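Local atomic coordinates of uncharacterized protein PA2218 (Pseudomonas aeruginosa, PDB entry 2HDW), a protein that is uncharacterised but has an alpha/beta hydrolase fold and is probably a hydrolase, related to Escherichia coli YcjY. Residues 142-146 / 282-288. Numbering follows the deposited sequence.
Sequences PRNVA and NAWTMTT
Ala146 sets its methyl over one face of the Trp284 indole where two loops of this alpha/beta hydrolase fold meet: residues 142-146, leading from strand 126-130 to helix 148-164, and residues 282-288, running into helix 289-292. In this CH-pi contact Ala146 CB stands 4.1 Å from the centroid of the Trp284 six-membered ring, displaced toward its rim. The indole also meets the rings of Phe105 and Tyr249. Asn144 O lies at the indole edge, in the ring plane, 3.3 Å from Trp284 CE3, and accepts a hydrogen bond from Thr285 N (3.1 Å). A chi1 of -64° places Asn144 CG beside the backbone N and brings the amide to Ala283 O, where Asn144 ND2 makes a weak hydrogen bond of 3.4 Å, bent to 136° at the hydrogen. Thr285 to Thr288 form a type I turn, across which the two OG1 hydroxyls bond to each other at 2.7 Å. Val145 CG2 lies against these two hydroxyls, 3.7 Å from Thr288 OG1, while Thr288 CG2 packs against the Ala146 methyl. Arg143 O, beside Thr285 CG2, accepts a hydrogen bond from Tyr245 OH. A water donates to both Ala146 O and Thr288 O, each 2.7 Å from the water oxygen.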
loop_
_atom_site.group_PDB
_atom_site.type_symbol
_atom_site.label_atom_id
_atom_site.label_comp_id
_atom_site.label_asym_id
_atom_site.label_seq_id
_atom_site.Cartn_x
_atom_site.Cartn_y
_atom_site.Cartn_z
ATOM N N PRO A 142 -12.472 6.091 14.310
ATOM C CA PRO A 142 -11.407 7.045 14.632
ATOM C C PRO A 142 -10.397 7.139 13.497
ATOM O O PRO A 142 -10.257 6.212 12.694
ATOM C CB PRO A 142 -10.765 6.449 15.888
ATOM C CG PRO A 142 -11.848 5.597 16.476
ATOM C CD PRO A 142 -12.445 4.957 15.248
ATOM N N ARG A 143 -9.681 8.255 13.442
ATOM C CA ARG A 143 -8.679 8.430 12.409
ATOM C C ARG A 143 -7.495 7.501 12.667
ATOM O O ARG A 143 -7.201 7.144 13.811
ATOM C CB ARG A 143 -8.193 9.883 12.380
ATOM C CG ARG A 143 -9.296 10.879 12.075
ATOM C CD ARG A 143 -9.962 10.536 10.746
ATOM N NE ARG A 143 -9.023 10.609 9.630
ATOM C CZ ARG A 143 -9.320 10.250 8.384
ATOM N NH1 ARG A 143 -10.532 9.784 8.099
ATOM N NH2 ARG A 143 -8.418 10.377 7.417
ATOM N N ASN A 144 -6.838 7.100 11.589
ATOM C CA ASN A 144 -5.657 6.252 11.673
ATOM C C ASN A 144 -5.766 4.923 12.411
ATOM O O ASN A 144 -4.984 4.636 13.327
ATOM C CB ASN A 144 -4.491 7.060 12.250
ATOM C CG ASN A 144 -4.079 8.207 11.346
ATOM O OD1 ASN A 144 -4.528 8.294 10.200
ATOM N ND2 ASN A 144 -3.217 9.089 11.849
ATOM N N VAL A 145 -6.747 4.121 12.019
ATOM C CA VAL A 145 -6.906 2.786 12.572
ATOM C C VAL A 145 -6.792 1.914 11.319
ATOM O O VAL A 145 -7.076 2.386 10.219
ATOM C CB VAL A 145 -8.279 2.599 13.272
ATOM C CG1 VAL A 145 -9.408 2.806 12.295
ATOM C CG2 VAL A 145 -8.358 1.207 13.894
ATOM N N ALA A 146 -6.343 0.671 11.460
ATOM C CA ALA A 146 -6.197 -0.202 10.294
ATOM C C ALA A 146 -6.685 -1.616 10.574
ATOM O O ALA A 146 -6.912 -1.987 11.719
ATOM C CB ALA A 146 -4.736 -0.239 9.842
ATOM N N ASN A 282 3.166 10.854 12.685
ATOM C CA ASN A 282 1.915 10.562 13.369
ATOM C C ASN A 282 1.926 9.116 13.843
ATOM O O ASN A 282 2.983 8.609 14.228
ATOM C CB ASN A 282 0.724 10.847 12.447
ATOM C CG ASN A 282 0.649 12.308 12.051
ATOM O OD1 ASN A 282 0.992 12.676 10.931
ATOM N ND2 ASN A 282 0.222 13.153 12.984
ATOM N N ALA A 283 0.777 8.445 13.827
ATOM C CA ALA A 283 0.729 7.061 14.291
ATOM C C ALA A 283 -0.643 6.430 14.240
ATOM O O ALA A 283 -1.656 7.114 14.128
ATOM C CB ALA A 283 1.239 6.981 15.712
ATOM N N TRP A 284 -0.663 5.107 14.335
ATOM C CA TRP A 284 -1.915 4.369 14.354
ATOM C C TRP A 284 -2.377 4.394 15.802
ATOM O O TRP A 284 -1.607 4.751 16.702
ATOM C CB TRP A 284 -1.706 2.906 13.964
ATOM C CG TRP A 284 -1.137 2.695 12.595
ATOM C CD1 TRP A 284 0.129 2.291 12.288
ATOM C CD2 TRP A 284 -1.823 2.857 11.347
ATOM N NE1 TRP A 284 0.278 2.188 10.925
ATOM C CE2 TRP A 284 -0.906 2.530 10.323
ATOM C CE3 TRP A 284 -3.122 3.247 10.995
ATOM C CZ2 TRP A 284 -1.247 2.582 8.965
ATOM C CZ3 TRP A 284 -3.461 3.298 9.643
ATOM C CH2 TRP A 284 -2.524 2.967 8.647
ATOM N N THR A 285 -3.624 4.011 16.023
ATOM C CA THR A 285 -4.157 3.944 17.378
ATOM C C THR A 285 -3.347 2.851 18.054
ATOM O O THR A 285 -2.836 1.951 17.379
ATOM C CB THR A 285 -5.620 3.505 17.374
ATOM O OG1 THR A 285 -5.724 2.241 16.702
ATOM C CG2 THR A 285 -6.486 4.536 16.665
ATOM N N MET A 286 -3.226 2.924 19.376
ATOM C CA MET A 286 -2.471 1.923 20.116
ATOM C C MET A 286 -3.052 0.519 19.950
ATOM O O MET A 286 -2.313 -0.459 19.952
ATOM C CB MET A 286 -2.406 2.292 21.609
ATOM C CG MET A 286 -1.432 3.438 21.932
ATOM S SD MET A 286 -1.254 3.765 23.711
ATOM C CE MET A 286 -0.139 2.466 24.153
ATOM N N THR A 287 -4.364 0.399 19.778
ATOM C CA THR A 287 -4.952 -0.933 19.637
ATOM C C THR A 287 -5.081 -1.485 18.207
ATOM O O THR A 287 -5.645 -2.564 18.001
ATOM C CB THR A 287 -6.322 -1.008 20.363
ATOM O OG1 THR A 287 -7.185 0.043 19.905
ATOM C CG2 THR A 287 -6.117 -0.864 21.868
ATOM N N THR A 288 -4.537 -0.771 17.225
ATOM C CA THR A 288 -4.608 -1.225 15.831
ATOM C C THR A 288 -4.080 -2.648 15.598
ATOM O O THR A 288 -4.677 -3.419 14.848
ATOM C CB THR A 288 -3.855 -0.244 14.885
ATOM O OG1 THR A 288 -4.707 0.868 14.575
ATOM C CG2 THR A 288 -3.441 -0.939 13.587
HETATM O O HOH W 1 -7.219 -2.971 14.193
#